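Local coordinates for crystal protein (Bacillus thuringiensis serovar dakota, PDB 2ZTB) that is a cytotoxin that recognizes cancer cells, and, as in related aerolysin-type beta-pore-forming toxins, probably perforates the membrane of its target, at residues 82-93 and 164-175; 128-138 and 229-237. All coordinates share one frame; numbering follows the deposited sequence.

Interaction 1. Residues 82-93 and 164-175. With EDO (1,2-ethanediol), chain G.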
loop_
_atom_site.group_PDB
_atom_site.type_symbol
_atom_site.label_atom_id
_atom_site.label_comp_id
_atom_site.label_asym_id
_atom_site.label_seq_id
_atom_site.Cartn_x
_atom_site.Cartn_y
_atom_site.Cartn_z
ATOM N N ILE A 82 3.430 -29.827 2.327
ATOM C CA ILE A 82 4.336 -30.701 1.595
ATOM C C ILE A 82 4.892 -29.949 0.399
ATOM O O ILE A 82 4.140 -29.538 -0.498
ATOM C CB ILE A 82 3.641 -31.996 1.091
ATOM C CG1 ILE A 82 2.706 -32.612 2.144
ATOM C CG2 ILE A 82 4.665 -33.010 0.600
ATOM C CD1 ILE A 82 3.344 -33.006 3.436
ATOM N N LEU A 83 6.210 -29.765 0.395
ATOM C CA LEU A 83 6.891 -29.098 -0.713
ATOM C C LEU A 83 7.426 -30.090 -1.732
ATOM O O LEU A 83 7.614 -29.752 -2.898
ATOM C CB LEU A 83 8.033 -28.206 -0.215
ATOM C CG LEU A 83 7.727 -26.980 0.653
ATOM C CD1 LEU A 83 8.977 -26.091 0.721
ATOM C CD2 LEU A 83 6.519 -26.184 0.137
ATOM N N ALA A 84 7.684 -31.312 -1.287
ATOM C CA ALA A 84 8.185 -32.358 -2.166
ATOM C C ALA A 84 7.812 -33.687 -1.570
ATOM O O ALA A 84 7.683 -33.809 -0.355
ATOM C CB ALA A 84 9.695 -32.257 -2.330
ATOM N N GLN A 85 7.623 -34.676 -2.433
ATOM C CA GLN A 85 7.318 -36.018 -2.003
ATOM C C GLN A 85 7.831 -37.040 -3.013
ATOM O O GLN A 85 7.574 -36.931 -4.207
ATOM C CB GLN A 85 5.815 -36.184 -1.788
ATOM C CG GLN A 85 5.457 -37.471 -1.080
ATOM C CD GLN A 85 3.976 -37.676 -0.937
ATOM O OE1 GLN A 85 3.423 -38.611 -1.502
ATOM N NE2 GLN A 85 3.325 -36.827 -0.167
ATOM N N ASP A 86 8.554 -38.036 -2.505
ATOM C CA ASP A 86 9.162 -39.072 -3.321
ATOM C C ASP A 86 8.957 -40.425 -2.658
ATOM O O ASP A 86 9.008 -40.551 -1.434
ATOM C CB ASP A 86 10.657 -38.791 -3.536
ATOM C CG ASP A 86 10.903 -37.622 -4.491
ATOM O OD1 ASP A 86 10.657 -37.770 -5.712
ATOM O OD2 ASP A 86 11.326 -36.542 -4.027
ATOM N N THR A 87 8.711 -41.438 -3.478
ATOM C CA THR A 87 8.504 -42.782 -2.980
ATOM C C THR A 87 9.584 -43.686 -3.535
ATOM O O THR A 87 9.849 -43.664 -4.736
ATOM C CB THR A 87 7.099 -43.288 -3.349
ATOM O OG1 THR A 87 6.124 -42.418 -2.754
ATOM C CG2 THR A 87 6.876 -44.715 -2.853
ATOM N N LEU A 88 10.231 -44.443 -2.646
ATOM C CA LEU A 88 11.193 -45.471 -3.031
ATOM C C LEU A 88 10.525 -46.845 -3.017
ATOM O O LEU A 88 9.950 -47.253 -2.007
ATOM C CB LEU A 88 12.411 -45.465 -2.093
ATOM C CG LEU A 88 13.342 -44.244 -2.079
ATOM C CD1 LEU A 88 14.356 -44.328 -0.938
ATOM C CD2 LEU A 88 14.057 -44.073 -3.425
ATOM N N THR A 89 10.603 -47.558 -4.136
ATOM C CA THR A 89 10.014 -48.894 -4.228
ATOM C C THR A 89 11.103 -49.968 -4.241
ATOM O O THR A 89 12.064 -49.877 -5.011
ATOM C CB THR A 89 9.067 -49.026 -5.446
ATOM O OG1 THR A 89 8.051 -48.015 -5.366
ATOM C CG2 THR A 89 8.392 -50.394 -5.477
ATOM N N ASN A 90 10.952 -50.960 -3.362
ATOM C CA ASN A 90 11.852 -52.111 -3.308
ATOM C C ASN A 90 11.160 -53.361 -3.847
ATOM O O ASN A 90 10.337 -53.978 -3.158
ATOM C CB ASN A 90 12.370 -52.352 -1.881
ATOM C CG ASN A 90 13.570 -53.293 -1.838
ATOM O OD1 ASN A 90 13.996 -53.832 -2.865
ATOM N ND2 ASN A 90 14.125 -53.490 -0.642
ATOM N N ASN A 91 11.498 -53.714 -5.085
ATOM C CA ASN A 91 10.885 -54.851 -5.769
ATOM C C ASN A 91 11.673 -56.148 -5.614
ATOM O O ASN A 91 11.363 -57.140 -6.266
ATOM C CB ASN A 91 10.650 -54.527 -7.251
ATOM C CG ASN A 91 9.464 -53.598 -7.464
ATOM O OD1 ASN A 91 8.352 -53.882 -7.017
ATOM N ND2 ASN A 91 9.697 -52.480 -8.150
ATOM N N THR A 92 12.681 -56.133 -4.743
ATOM C CA THR A 92 13.539 -57.296 -4.512
ATOM C C THR A 92 13.208 -57.992 -3.191
ATOM O O THR A 92 12.422 -57.484 -2.393
ATOM C CB THR A 92 15.054 -56.933 -4.541
ATOM O OG1 THR A 92 15.420 -56.241 -3.338
ATOM C CG2 THR A 92 15.397 -56.077 -5.765
ATOM N N ASN A 93 13.814 -59.156 -2.974
ATOM C CA ASN A 93 13.599 -59.938 -1.757
ATOM C C ASN A 93 14.523 -59.516 -0.612
ATOM O O ASN A 93 14.403 -60.019 0.514
ATOM C CB ASN A 93 13.759 -61.436 -2.050
ATOM C CG ASN A 93 12.819 -61.925 -3.145
ATOM O OD1 ASN A 93 12.087 -61.144 -3.755
ATOM N ND2 ASN A 93 12.837 -63.228 -3.395
ATOM N N VAL A 164 14.748 -49.353 2.819
ATOM C CA VAL A 164 13.420 -49.846 2.460
ATOM C C VAL A 164 13.423 -51.380 2.509
ATOM O O VAL A 164 14.204 -52.029 1.796
ATOM C CB VAL A 164 12.832 -49.201 1.141
ATOM C CG1 VAL A 164 13.817 -49.263 -0.014
ATOM C CG2 VAL A 164 11.482 -49.823 0.765
ATOM N N PRO A 165 12.601 -51.952 3.416
ATOM C CA PRO A 165 12.499 -53.401 3.607
ATOM C C PRO A 165 12.100 -54.164 2.340
ATOM O O PRO A 165 11.711 -53.555 1.331
ATOM C CB PRO A 165 11.429 -53.556 4.701
ATOM C CG PRO A 165 10.801 -52.237 4.865
ATOM C CD PRO A 165 11.748 -51.205 4.359
ATOM N N ALA A 166 12.190 -55.493 2.434
ATOM C CA ALA A 166 12.078 -56.426 1.309
ATOM C C ALA A 166 11.043 -56.064 0.239
ATOM O O ALA A 166 11.407 -55.638 -0.855
ATOM C CB ALA A 166 11.863 -57.858 1.824
ATOM N N GLN A 167 9.762 -56.229 0.549
ATOM C CA GLN A 167 8.717 -56.090 -0.470
ATOM C C GLN A 167 7.811 -54.937 -0.137
ATOM O O GLN A 167 6.654 -55.128 0.243
ATOM C CB GLN A 167 7.901 -57.387 -0.624
ATOM C CG GLN A 167 8.622 -58.510 -1.368
ATOM C CD GLN A 167 8.947 -58.169 -2.822
ATOM O OE1 GLN A 167 10.002 -58.554 -3.329
ATOM N NE2 GLN A 167 8.042 -57.457 -3.498
ATOM N N SER A 168 8.348 -53.732 -0.294
ATOM C CA SER A 168 7.684 -52.535 0.201
ATOM C C SER A 168 8.104 -51.260 -0.515
ATOM O O SER A 168 9.086 -51.223 -1.264
ATOM C CB SER A 168 7.939 -52.389 1.705
ATOM O OG SER A 168 9.287 -52.695 2.013
ATOM N N ARG A 169 7.313 -50.221 -0.281
ATOM C CA ARG A 169 7.640 -48.870 -0.689
ATOM C C ARG A 169 7.767 -48.010 0.562
ATOM O O ARG A 169 7.238 -48.356 1.624
ATOM C CB ARG A 169 6.563 -48.309 -1.623
ATOM C CG ARG A 169 5.151 -48.439 -1.081
ATOM C CD ARG A 169 4.114 -48.376 -2.188
ATOM N NE ARG A 169 2.767 -48.651 -1.683
ATOM C CZ ARG A 169 2.046 -47.799 -0.946
ATOM N NH1 ARG A 169 2.542 -46.608 -0.599
ATOM N NH2 ARG A 169 0.828 -48.147 -0.542
ATOM N N ARG A 170 8.462 -46.887 0.423
ATOM C CA ARG A 170 8.675 -45.963 1.525
ATOM C C ARG A 170 8.668 -44.533 1.004
ATOM O O ARG A 170 9.463 -44.188 0.126
ATOM C CB ARG A 170 9.999 -46.291 2.233
ATOM C CG ARG A 170 10.074 -45.752 3.639
ATOM C CD ARG A 170 11.066 -46.503 4.522
ATOM N NE ARG A 170 11.007 -45.939 5.868
ATOM C CZ ARG A 170 11.936 -46.079 6.808
ATOM N NH1 ARG A 170 13.042 -46.783 6.587
ATOM N NH2 ARG A 170 11.747 -45.498 7.984
ATOM N N THR A 171 7.768 -43.717 1.552
ATOM C CA THR A 171 7.596 -42.320 1.147
ATOM C C THR A 171 8.434 -41.345 1.998
ATOM O O THR A 171 8.524 -41.483 3.228
ATOM C CB THR A 171 6.095 -41.903 1.185
ATOM O OG1 THR A 171 5.346 -42.756 0.318
ATOM C CG2 THR A 171 5.900 -40.493 0.713
ATOM N N ILE A 172 9.047 -40.380 1.317
ATOM C CA ILE A 172 9.821 -39.308 1.939
ATOM C C ILE A 172 9.206 -37.973 1.521
ATOM O O ILE A 172 8.931 -37.764 0.346
ATOM C CB ILE A 172 11.314 -39.352 1.509
ATOM C CG1 ILE A 172 11.966 -40.679 1.923
ATOM C CG2 ILE A 172 12.096 -38.170 2.076
ATOM C CD1 ILE A 172 12.087 -41.677 0.797
ATOM N N GLN A 173 8.973 -37.088 2.487
ATOM C CA GLN A 173 8.448 -35.761 2.198
ATOM C C GLN A 173 9.389 -34.664 2.642
ATOM O O GLN A 173 10.113 -34.818 3.620
ATOM C CB GLN A 173 7.069 -35.551 2.848
ATOM C CG GLN A 173 6.063 -36.685 2.553
ATOM C CD GLN A 173 4.821 -36.612 3.422
ATOM O OE1 GLN A 173 4.904 -36.340 4.619
ATOM N NE2 GLN A 173 3.660 -36.872 2.825
ATOM N N LEU A 174 9.371 -33.554 1.902
ATOM C CA LEU A 174 9.955 -32.313 2.371
ATOM C C LEU A 174 8.803 -31.419 2.793
ATOM O O LEU A 174 7.900 -31.140 2.000
ATOM C CB LEU A 174 10.805 -31.643 1.286
ATOM C CG LEU A 174 11.486 -30.310 1.649
ATOM C CD1 LEU A 174 12.531 -30.475 2.734
ATOM C CD2 LEU A 174 12.107 -29.699 0.421
ATOM N N THR A 175 8.817 -30.987 4.049
ATOM C CA THR A 175 7.721 -30.186 4.568
ATOM C C THR A 175 8.213 -28.851 5.099
ATOM O O THR A 175 9.378 -28.710 5.436
ATOM C CB THR A 175 6.947 -30.911 5.680
ATOM O OG1 THR A 175 7.725 -30.905 6.889
ATOM C CG2 THR A 175 6.608 -32.368 5.268
HETATM C C1 EDO G . 12.743 -34.327 -6.625
HETATM O O1 EDO G . 12.376 -34.255 -5.240
HETATM C C2 EDO G . 11.521 -34.019 -7.485
HETATM O O2 EDO G . 11.899 -33.686 -8.830
#
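N90 ND2 donates to V164 O at 2.8 Å, from above that carbonyl's plane, and weakly to P165 O. CG stands anti to the backbone N (chi1 -165°), which carries the amide across to the turn at 164-166. The amide's OD1 accepts from T92 N in an Asx turn, and ND2 also binds E94 O.

Strands 82-90 and 168-175 pair antiparallel. D86 and I172 exchange two backbone hydrogen bonds, I172 N to D86 O at 2.8 Å. At the far end L83 N donates to L174 O at 2.7 Å, and A84 N to L174 O at 3.3 Å, a classic beta bulge.

Side chains alternate between two faces. On one, T87 OG1 and T171 OG1 share a hydrogen bond of 3.2 Å, and T171 CG2 lies 3.5 Å from Q85 CG. On the other, L88 CD1 touches I172 CD1 at 3.9 Å, and A84 CB meets L174 CB. D86 OD2 accepts a hydrogen bond from O1 of a 1,2-ethanediol, probably from the crystallisation liquor, which also binds T103 N.

Strand 223-247 pairs with the other edge of 168-175. Strands 96-116 and 147-164 cover the L88 and I172 face, where V162 touches both residues.

Interaction 2. Residues 128-138 and 229-237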
loop_
_atom_site.group_PDB
_atom_site.type_symbol
_atom_site.label_atom_id
_atom_site.label_comp_id
_atom_site.label_asym_id
_atom_site.label_seq_id
_atom_site.Cartn_x
_atom_site.Cartn_y
_atom_site.Cartn_z
ATOM N N ILE A 128 7.408 2.433 1.389
ATOM C CA ILE A 128 6.997 1.514 2.442
ATOM C C ILE A 128 8.154 0.539 2.709
ATOM O O ILE A 128 8.661 -0.129 1.796
ATOM C CB ILE A 128 5.658 0.765 2.081
ATOM C CG1 ILE A 128 4.472 1.750 2.007
ATOM C CG2 ILE A 128 5.351 -0.366 3.061
ATOM C CD1 ILE A 128 4.188 2.532 3.321
ATOM N N LYS A 129 8.584 0.498 3.967
ATOM C CA LYS A 129 9.639 -0.401 4.406
ATOM C C LYS A 129 9.249 -1.065 5.717
ATOM O O LYS A 129 8.876 -0.391 6.674
ATOM C CB LYS A 129 10.949 0.361 4.576
ATOM C CG LYS A 129 11.614 0.755 3.262
ATOM C CD LYS A 129 12.648 1.864 3.440
ATOM C CE LYS A 129 13.845 1.665 2.502
ATOM N NZ LYS A 129 14.423 0.294 2.643
ATOM N N LYS A 130 9.343 -2.387 5.757
ATOM C CA LYS A 130 9.039 -3.142 6.965
ATOM C C LYS A 130 9.997 -4.319 7.121
ATOM O O LYS A 130 10.206 -5.086 6.177
ATOM C CB LYS A 130 7.576 -3.615 6.935
ATOM C CG LYS A 130 7.168 -4.602 8.023
ATOM C CD LYS A 130 7.032 -3.939 9.376
ATOM C CE LYS A 130 7.031 -4.989 10.477
ATOM N NZ LYS A 130 6.627 -4.396 11.783
ATOM N N VAL A 131 10.591 -4.452 8.305
ATOM C CA VAL A 131 11.392 -5.645 8.619
ATOM C C VAL A 131 10.543 -6.692 9.349
ATOM O O VAL A 131 10.084 -6.477 10.476
ATOM C CB VAL A 131 12.684 -5.329 9.429
ATOM C CG1 VAL A 131 13.430 -6.621 9.772
ATOM C CG2 VAL A 131 13.602 -4.364 8.664
ATOM N N PHE A 132 10.334 -7.820 8.682
ATOM C CA PHE A 132 9.577 -8.923 9.250
ATOM C C PHE A 132 10.516 -9.925 9.933
ATOM O O PHE A 132 11.602 -10.221 9.424
ATOM C CB PHE A 132 8.771 -9.618 8.156
ATOM C CG PHE A 132 7.592 -8.816 7.652
ATOM C CD1 PHE A 132 7.561 -8.356 6.335
ATOM C CD2 PHE A 132 6.511 -8.536 8.486
ATOM C CE1 PHE A 132 6.471 -7.636 5.844
ATOM C CE2 PHE A 132 5.413 -7.812 8.011
ATOM C CZ PHE A 132 5.391 -7.362 6.682
ATOM N N GLU A 133 10.087 -10.441 11.084
ATOM C CA GLU A 133 10.873 -11.406 11.848
ATOM C C GLU A 133 11.308 -12.605 11.005
ATOM O O GLU A 133 12.500 -12.937 10.952
ATOM C CB GLU A 133 10.093 -11.881 13.074
ATOM C CG GLU A 133 10.775 -13.005 13.838
ATOM C CD GLU A 133 9.980 -13.459 15.043
ATOM O OE1 GLU A 133 9.264 -12.606 15.637
ATOM O OE2 GLU A 133 10.079 -14.662 15.399
ATOM N N ILE A 134 10.336 -13.241 10.360
ATOM C CA ILE A 134 10.573 -14.429 9.549
ATOM C C ILE A 134 10.977 -14.064 8.113
ATOM O O ILE A 134 12.012 -14.521 7.615
ATOM C CB ILE A 134 9.339 -15.397 9.569
ATOM C CG1 ILE A 134 9.080 -15.886 11.004
ATOM C CG2 ILE A 134 9.533 -16.573 8.587
ATOM C CD1 ILE A 134 7.745 -16.553 11.225
ATOM N N GLY A 135 10.182 -13.216 7.470
ATOM C CA GLY A 135 10.405 -12.864 6.076
ATOM C C GLY A 135 11.552 -11.918 5.768
ATOM O O GLY A 135 12.031 -11.890 4.636
ATOM N N GLY A 136 11.994 -11.138 6.746
ATOM C CA GLY A 136 13.073 -10.184 6.510
ATOM C C GLY A 136 12.594 -8.849 5.967
ATOM O O GLY A 136 11.404 -8.536 6.034
ATOM N N GLU A 137 13.531 -8.059 5.439
ATOM C CA GLU A 137 13.234 -6.707 4.978
ATOM C C GLU A 137 12.488 -6.702 3.656
ATOM O O GLU A 137 12.872 -7.385 2.700
ATOM C CB GLU A 137 14.478 -5.820 4.863
ATOM C CG GLU A 137 14.082 -4.340 4.632
ATOM C CD GLU A 137 15.203 -3.459 4.099
ATOM O OE1 GLU A 137 16.308 -3.440 4.695
ATOM O OE2 GLU A 137 14.961 -2.761 3.089
ATOM N N VAL A 138 11.423 -5.905 3.638
ATOM C CA VAL A 138 10.578 -5.677 2.473
ATOM C C VAL A 138 10.517 -4.151 2.234
ATOM O O VAL A 138 10.316 -3.381 3.173
ATOM C CB VAL A 138 9.174 -6.284 2.738
ATOM C CG1 VAL A 138 8.160 -5.813 1.747
ATOM C CG2 VAL A 138 9.246 -7.826 2.737
ATOM N N THR A 229 -1.631 -1.947 4.057
ATOM C CA THR A 229 -1.065 -3.143 4.661
ATOM C C THR A 229 0.147 -3.602 3.859
ATOM O O THR A 229 0.168 -3.536 2.629
ATOM C CB THR A 229 -2.107 -4.281 4.721
ATOM O OG1 THR A 229 -3.291 -3.794 5.355
ATOM C CG2 THR A 229 -1.571 -5.495 5.525
ATOM N N VAL A 230 1.154 -4.070 4.577
ATOM C CA VAL A 230 2.314 -4.725 3.967
ATOM C C VAL A 230 2.361 -6.175 4.465
ATOM O O VAL A 230 2.405 -6.419 5.668
ATOM C CB VAL A 230 3.625 -3.909 4.173
ATOM C CG1 VAL A 230 3.865 -3.582 5.640
ATOM C CG2 VAL A 230 4.828 -4.623 3.555
ATOM N N THR A 231 2.241 -7.116 3.521
ATOM C CA THR A 231 2.244 -8.556 3.783
ATOM C C THR A 231 3.480 -9.253 3.169
ATOM O O THR A 231 4.047 -8.790 2.164
ATOM C CB THR A 231 0.969 -9.211 3.277
ATOM O OG1 THR A 231 -0.158 -8.596 3.909
ATOM C CG2 THR A 231 0.932 -10.694 3.608
ATOM N N ASN A 232 3.933 -10.319 3.833
ATOM C CA ASN A 232 5.002 -11.175 3.328
ATOM C C ASN A 232 4.571 -12.611 3.594
ATOM O O ASN A 232 4.112 -12.924 4.696
ATOM C CB ASN A 232 6.357 -10.832 3.974
ATOM C CG ASN A 232 7.548 -11.514 3.271
ATOM O OD1 ASN A 232 8.176 -10.936 2.392
ATOM N ND2 ASN A 232 7.846 -12.755 3.658
ATOM N N VAL A 233 4.625 -13.450 2.558
ATOM C CA VAL A 233 4.349 -14.895 2.694
ATOM C C VAL A 233 5.634 -15.660 2.361
ATOM O O VAL A 233 6.215 -15.501 1.280
ATOM C CB VAL A 233 3.107 -15.371 1.868
ATOM C CG1 VAL A 233 2.770 -16.843 2.151
ATOM C CG2 VAL A 233 1.866 -14.518 2.202
ATOM N N SER A 234 6.125 -16.425 3.334
ATOM C CA SER A 234 7.360 -17.196 3.155
ATOM C C SER A 234 7.294 -18.540 3.873
ATOM O O SER A 234 6.449 -18.761 4.755
ATOM C CB SER A 234 8.588 -16.390 3.592
ATOM O OG SER A 234 8.552 -16.098 4.981
ATOM N N SER A 235 8.162 -19.451 3.454
ATOM C CA SER A 235 8.213 -20.773 4.041
ATOM C C SER A 235 9.420 -20.821 4.965
ATOM O O SER A 235 10.406 -20.129 4.729
ATOM C CB SER A 235 8.288 -21.856 2.965
ATOM O OG SER A 235 9.479 -21.712 2.228
ATOM N N PHE A 236 9.296 -21.607 6.032
ATOM C CA PHE A 236 10.336 -21.794 7.042
ATOM C C PHE A 236 10.136 -23.144 7.743
ATOM O O PHE A 236 9.146 -23.833 7.501
ATOM C CB PHE A 236 10.347 -20.617 8.043
ATOM C CG PHE A 236 9.118 -20.528 8.921
ATOM C CD1 PHE A 236 9.218 -20.730 10.291
ATOM C CD2 PHE A 236 7.863 -20.225 8.383
ATOM C CE1 PHE A 236 8.096 -20.649 11.118
ATOM C CE2 PHE A 236 6.732 -20.135 9.212
ATOM C CZ PHE A 236 6.863 -20.353 10.583
ATOM N N ASP A 237 11.089 -23.515 8.587
ATOM C CA ASP A 237 11.054 -24.746 9.384
ATOM C C ASP A 237 10.914 -25.991 8.524
ATOM O O ASP A 237 10.009 -26.807 8.739
ATOM C CB ASP A 237 9.969 -24.681 10.477
ATOM C CG ASP A 237 10.358 -23.789 11.663
ATOM O OD1 ASP A 237 11.489 -23.259 11.715
ATOM O OD2 ASP A 237 9.512 -23.613 12.563
HETATM O O HOH W 1 10.931 -13.437 2.543
#
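I134 CD1 sits over one face of the F236 ring, 4.2 Å from its centroid and 18° off the normal, a CH-pi contact displaced toward the rim. I134 CG2 reaches F236 CG at 4.0 Å. V230 O lies at the edge of the F132 ring, near the ring plane, 3.3 Å from CZ. N232 CB comes in obliquely, 3.6 Å from F132 CD1. One face of this ring is covered by K130 CG of its own strand. The N232 amide is turned 38° from the ring plane.

F132 and K130 lie in a beta hairpin of strands 126-132 and 136-142, and I134 in its turn. The hairpin is laid across strand 229-237. The axes of strands 128-132 and 229-237 come no closer than 8.7 Å, their directions 43° apart. No direct hydrogen bond joins the two segments; the contact is mostly side-chain packing. Aerolysin-type toxins carry a comparable amphipathic hairpin, thought to insert into the membrane. This one probably has that role.

V230 packs against the hairpin. Its CG2 meets V138 CG1 at 4.0 Å, its CG1 meets K130 CB, and its CB meets I128 CG2. N232 has CG anti to the backbone N, which lifts its amide toward the hairpin. OD1 lies 3.3 Å from V138 CG2 on the second hairpin strand and is hydrogen-bonded to S110 OG. ND2, on the turn side, packs against G135 CA and weakly reaches a water that donates to G135 O. The carboxylate of E181, on strand 168-199, accepts from the backbone N of I134 and G135.

Overall arrangement
The centres of interactions 1 and 2 lie about 35 Å apart along this elongated, strand-rich molecule. Interaction 1 is near one end, its centre about 46 Å from the centre of the chain; that of interaction 2 is about 14 Å from it. Their segments alternate along the chain: 82-93, 128-138, 164-175, then 229-237. Both reach the same antiparallel sheet, in which strands 168-199 and 223-247 are neighbours. They differ in kind. Interaction 1 joins two strands within the sheet, whereas interaction 2 lays a separate hairpin on it mostly by side-chain contacts. That difference is consistent with a hairpin that could detach during pore formation while the long strands stay paired.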